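Local coordinates for putative 6-pyruvoyl tetrahydrobiopterin synthase (Caenorhabditis elegans, PDB 2G64), which probably converts 7,8-dihydroneopterin triphosphate into 6-pyruvoyl tetrahydropterin, a zinc-dependent step in the biosynthesis of tetrahydrobiopterin, at residues S14-H19 and G45-W50; V49-L54 and K124-E129. The protein carries 1 engineered substitution. One frame throughout, in Å; residues are numbered along the deposited sequence.

Interaction 1 of 2, residues S14-H19 and G45-W50; sequences SFSAAH and GHNYVW. With ZN (zinc ion), chain D; NA (sodium ion), chain B.
F15 and Y48 face each other as an antiparallel hydrogen-bonded pair, F15 N giving to Y48 O and Y48 N to F15 O; two residues along each strand, A17 and H46 repeat the exchange. These four bonds fix the register that brings two zinc-binding histidines together. H19 NE2 and H46 NE2 each reach the zinc ion at 2.1 Å, and H44 and a water complete the site. The two imidazoles meet rim to rim, and Y48 OH stands 3.5 Å above the centre of the H19 ring. S99 OG is hydrogen-bonded to H19 ND1, while H46 ND1 bonds N47 OD1 of a second subunit.

Aromatic contact dominates the face bearing F15, A17 and Y48. The F15 and Y48 planes lie at 15° but are slid apart, so that Y48 CB, rather than its ring, sits over the F15 face, 3.6 Å from the centroid in a CH-pi contact. A chi1 of 62° sets F15 CG between backbone N and carbonyl carbon, swinging the ring towards Y48. A serine in place of this phenylalanine would probably strip Y48 of its apolar support, leaving the ring freer to shift and to carry its OH off the H19 ring. Helix 101-115 lies against this face through M108 on F15 and S101 on Y48, L87 of helix 87-90 touches A17 and Y48, and strand 122-128 flanks strand 44-57.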
# COMPACT_ATOMS: atom_id res chain seq x y z
N SER A 14 6.29 13.46 -1.91
CA SER A 14 5.04 13.75 -2.63
C SER A 14 4.78 15.25 -2.63
O SER A 14 5.35 15.99 -1.83
CB SER A 14 3.88 13.06 -1.95
OG SER A 14 3.77 13.50 -0.61
N PHE A 15 3.91 15.69 -3.54
CA PHE A 15 3.44 17.08 -3.55
C PHE A 15 2.00 17.16 -4.07
O PHE A 15 1.57 16.33 -4.85
CB PHE A 15 4.38 18.01 -4.34
CG PHE A 15 4.53 17.67 -5.82
CD1 PHE A 15 3.77 18.34 -6.78
CD2 PHE A 15 5.46 16.71 -6.26
CE1 PHE A 15 3.90 18.03 -8.15
CE2 PHE A 15 5.61 16.39 -7.61
CZ PHE A 15 4.83 17.06 -8.57
N SER A 16 1.25 18.14 -3.59
CA SER A 16 -0.12 18.29 -4.02
C SER A 16 -0.20 19.50 -4.96
O SER A 16 0.36 20.56 -4.67
CB SER A 16 -1.05 18.43 -2.81
OG SER A 16 -1.05 17.23 -2.05
N ALA A 17 -0.83 19.32 -6.11
CA ALA A 17 -0.88 20.43 -7.06
C ALA A 17 -2.13 20.36 -7.91
O ALA A 17 -2.70 19.28 -8.14
CB ALA A 17 0.38 20.47 -7.95
N ALA A 18 -2.56 21.53 -8.38
CA ALA A 18 -3.61 21.62 -9.37
C ALA A 18 -2.99 21.72 -10.77
O ALA A 18 -1.89 22.25 -10.94
CB ALA A 18 -4.49 22.87 -9.09
N HIS A 19 -3.73 21.28 -11.77
CA HIS A 19 -3.36 21.59 -13.15
C HIS A 19 -4.55 21.45 -14.09
O HIS A 19 -5.63 20.99 -13.69
CB HIS A 19 -2.14 20.74 -13.60
CG HIS A 19 -2.46 19.33 -14.01
ND1 HIS A 19 -1.80 18.70 -15.04
CD2 HIS A 19 -3.33 18.42 -13.51
CE1 HIS A 19 -2.26 17.47 -15.19
NE2 HIS A 19 -3.18 17.26 -14.26
N GLY A 45 -6.71 18.11 -9.96
CA GLY A 45 -5.48 18.03 -9.18
C GLY A 45 -5.08 16.62 -8.79
O GLY A 45 -5.82 15.67 -9.03
N HIS A 46 -3.89 16.50 -8.21
CA HIS A 46 -3.35 15.19 -7.87
C HIS A 46 -2.48 15.34 -6.64
O HIS A 46 -1.90 16.41 -6.42
CB HIS A 46 -2.49 14.60 -9.01
CG HIS A 46 -3.23 14.41 -10.29
ND1 HIS A 46 -4.20 13.45 -10.46
CD2 HIS A 46 -3.15 15.07 -11.47
CE1 HIS A 46 -4.69 13.52 -11.68
NE2 HIS A 46 -4.07 14.50 -12.32
N ASN A 47 -2.37 14.27 -5.84
CA ASN A 47 -1.18 14.09 -5.00
C ASN A 47 -0.17 13.35 -5.85
O ASN A 47 -0.40 12.20 -6.22
CB ASN A 47 -1.51 13.25 -3.78
CG ASN A 47 -2.67 13.81 -2.99
OD1 ASN A 47 -2.68 14.99 -2.63
ND2 ASN A 47 -3.65 12.96 -2.71
N TYR A 48 0.92 14.02 -6.22
CA TYR A 48 1.89 13.39 -7.08
C TYR A 48 2.92 12.71 -6.17
O TYR A 48 3.42 13.34 -5.24
CB TYR A 48 2.60 14.47 -7.91
CG TYR A 48 1.79 15.09 -9.02
CD1 TYR A 48 1.79 14.54 -10.30
CD2 TYR A 48 1.07 16.28 -8.80
CE1 TYR A 48 1.06 15.13 -11.35
CE2 TYR A 48 0.36 16.88 -9.85
CZ TYR A 48 0.35 16.29 -11.10
OH TYR A 48 -0.35 16.90 -12.11
N VAL A 49 3.21 11.44 -6.41
CA VAL A 49 4.34 10.82 -5.72
C VAL A 49 5.61 11.05 -6.57
O VAL A 49 5.62 10.79 -7.78
CB VAL A 49 4.12 9.31 -5.52
CG1 VAL A 49 5.32 8.69 -4.83
CG2 VAL A 49 2.85 9.06 -4.66
N TRP A 50 6.67 11.53 -5.94
CA TRP A 50 7.93 11.76 -6.66
C TRP A 50 8.99 10.80 -6.12
O TRP A 50 9.29 10.82 -4.93
CB TRP A 50 8.41 13.19 -6.37
CG TRP A 50 9.61 13.61 -7.17
CD1 TRP A 50 9.98 13.15 -8.41
CD2 TRP A 50 10.58 14.60 -6.80
NE1 TRP A 50 11.14 13.81 -8.83
CE2 TRP A 50 11.51 14.71 -7.87
CE3 TRP A 50 10.74 15.43 -5.67
CZ2 TRP A 50 12.61 15.60 -7.83
CZ3 TRP A 50 11.86 16.31 -5.63
CH2 TRP A 50 12.76 16.39 -6.71
ZN ZN D . -4.34 15.48 -14.15
NA NA B . -0.25 9.27 -6.77
O HOH W 1 0.61 6.85 -6.15
O HOH W 2 -2.40 9.82 -5.09
O HOH W 3 -4.11 14.54 -15.70

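Interaction 2 of 2, residues V49-L54 and K124-E129; sequences VWKVKL and KVTIEE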
# COMPACT_ATOMS: atom_id res chain seq x y z
N VAL A 49 3.21 11.44 -6.41
CA VAL A 49 4.34 10.82 -5.72
C VAL A 49 5.61 11.05 -6.57
O VAL A 49 5.62 10.79 -7.78
CB VAL A 49 4.12 9.31 -5.52
CG1 VAL A 49 5.32 8.69 -4.83
CG2 VAL A 49 2.85 9.06 -4.66
N TRP A 50 6.67 11.53 -5.94
CA TRP A 50 7.93 11.76 -6.66
C TRP A 50 8.99 10.80 -6.12
O TRP A 50 9.29 10.82 -4.93
CB TRP A 50 8.41 13.19 -6.37
CG TRP A 50 9.61 13.61 -7.17
CD1 TRP A 50 9.98 13.15 -8.41
CD2 TRP A 50 10.58 14.60 -6.80
NE1 TRP A 50 11.14 13.81 -8.83
CE2 TRP A 50 11.51 14.71 -7.87
CE3 TRP A 50 10.74 15.43 -5.67
CZ2 TRP A 50 12.61 15.60 -7.83
CZ3 TRP A 50 11.86 16.31 -5.63
CH2 TRP A 50 12.76 16.39 -6.71
N LYS A 51 9.56 9.94 -6.96
CA LYS A 51 10.67 9.12 -6.45
C LYS A 51 11.95 9.51 -7.18
O LYS A 51 11.95 9.62 -8.39
CB LYS A 51 10.40 7.63 -6.65
CG LYS A 51 9.00 7.17 -6.23
CD LYS A 51 8.90 5.67 -6.35
CE LYS A 51 7.53 5.17 -5.87
NZ LYS A 51 7.40 3.69 -6.07
N VAL A 52 13.02 9.69 -6.42
CA VAL A 52 14.30 10.14 -6.97
C VAL A 52 15.29 9.02 -6.75
O VAL A 52 15.58 8.65 -5.61
CB VAL A 52 14.79 11.41 -6.23
CG1 VAL A 52 16.27 11.71 -6.59
CG2 VAL A 52 13.87 12.56 -6.57
N LYS A 53 15.78 8.46 -7.86
CA LYS A 53 16.66 7.30 -7.80
C LYS A 53 18.08 7.67 -8.26
O LYS A 53 18.27 8.26 -9.32
CB LYS A 53 16.09 6.17 -8.68
CG LYS A 53 16.82 4.81 -8.56
CD LYS A 53 16.03 3.77 -9.36
CE LYS A 53 16.63 2.39 -9.24
NZ LYS A 53 15.68 1.31 -9.66
N LEU A 54 19.05 7.31 -7.43
CA LEU A 54 20.45 7.62 -7.67
C LEU A 54 21.16 6.29 -7.89
O LEU A 54 20.69 5.25 -7.39
CB LEU A 54 21.04 8.31 -6.44
CG LEU A 54 20.26 9.51 -5.88
CD1 LEU A 54 21.10 10.15 -4.75
CD2 LEU A 54 19.96 10.54 -6.97
N LYS A 124 17.25 8.28 -12.14
CA LYS A 124 15.88 8.19 -12.64
C LYS A 124 14.92 8.98 -11.76
O LYS A 124 15.07 9.00 -10.52
CB LYS A 124 15.43 6.74 -12.72
CG LYS A 124 14.03 6.59 -13.30
CD LYS A 124 13.66 5.14 -13.50
CE LYS A 124 12.85 4.63 -12.33
NZ LYS A 124 12.52 3.16 -12.44
N VAL A 125 13.93 9.61 -12.38
CA VAL A 125 12.82 10.20 -11.63
C VAL A 125 11.54 9.45 -11.99
O VAL A 125 11.31 9.11 -13.15
CB VAL A 125 12.67 11.72 -11.98
CG1 VAL A 125 11.23 12.20 -11.78
CG2 VAL A 125 13.63 12.56 -11.16
N THR A 126 10.71 9.21 -10.98
CA THR A 126 9.39 8.64 -11.17
C THR A 126 8.36 9.67 -10.70
O THR A 126 8.53 10.27 -9.64
CB THR A 126 9.24 7.34 -10.33
OG1 THR A 126 10.23 6.40 -10.76
CG2 THR A 126 7.84 6.72 -10.53
N ILE A 127 7.28 9.82 -11.46
CA ILE A 127 6.11 10.57 -10.99
C ILE A 127 4.92 9.63 -11.04
O ILE A 127 4.64 9.05 -12.08
CB ILE A 127 5.83 11.80 -11.90
CG1 ILE A 127 6.89 12.90 -11.66
CG2 ILE A 127 4.41 12.34 -11.66
CD1 ILE A 127 6.87 13.52 -10.25
N GLU A 128 4.23 9.46 -9.92
CA GLU A 128 2.95 8.75 -9.94
C GLU A 128 1.86 9.81 -9.83
O GLU A 128 1.68 10.44 -8.79
CB GLU A 128 2.85 7.73 -8.80
CG GLU A 128 4.06 6.78 -8.71
CD GLU A 128 3.90 5.64 -7.71
OE1 GLU A 128 3.00 5.72 -6.84
OE2 GLU A 128 4.68 4.66 -7.80
N GLU A 129 1.16 10.01 -10.93
CA GLU A 129 0.08 10.98 -10.99
C GLU A 129 -1.11 10.51 -10.14
O GLU A 129 -1.73 11.31 -9.44
CB GLU A 129 -0.31 11.09 -12.45
CG GLU A 129 -1.54 11.83 -12.77
CD GLU A 129 -1.90 11.57 -14.21
OE1 GLU A 129 -2.81 10.76 -14.46
OE2 GLU A 129 -1.21 12.13 -15.09
O HOH W 4 12.62 6.83 -9.55
O HOH W 5 6.65 3.48 -9.05
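W50 and I127 form one of two non-hydrogen-bonded pairs in an antiparallel strand pairing at the heart of the PTPS sheet, where strands 44-57 and 122-128 run side by side. On the face carrying W50, V52, V125 and I127, the indole turns an edge to V125 CG1, which lies near the ring plane, 3.4 Å from W50 NE1. I127 CD1 comes obliquely to within 3.6 Å of W50 CD1. With CG anti to the backbone N (chi1 -173°), the W50 side chain is carried towards V125 and I127, and V52 CG2 rests over one face of the ring. Enclosed by apolar groups, W50 NE1 is buried without a hydrogen-bond partner. Helices 68-80 and 101-115 cover this side, with M75 and M108 both against W50.

The other face, with V49, K51, K53, K124, T126 and E128, is mostly polar. V49 and E128 lie alongside each other, their CB atoms 3.9 Å apart, and K51 and T126 do the same. The extended K51 chain then crosses E128 obliquely. At the far end K53 and K124 bring like charges close, NZ to NZ 4.6 Å, and a glycerol oxygen is hydrogen-bonded to K124 NZ. The salt bridge from K51 NZ to E128 OE2 is long and weak at 3.4 Å, but a water reinforces it, accepting from K51 NZ at 3.1 Å and donating to E128 OE2 at 2.6 Å.

In the fold
Strand 44-57 is the common element: residues 45-50 are taken with strand 6-19 in interaction 1 and residues 49-54 with strand 122-128 in interaction 2, the two sharing V49 and W50. Along the chain the order is 14-19, 45-50, 49-54, 124-129, interaction 2 beginning where interaction 1 ends. Their centres are about 12 Å apart in one sheet, although 69 residues lie between the segments of interaction 2. They touch directly, Y48 CD1 packing on I127 CG2 at 3.7 Å and H46 CB on E129 O at 3.4 Å. Just past interaction 2 the chain turns a corner at E129, probably part of the charge relay, which is thereby delivered beside the zinc site of interaction 1.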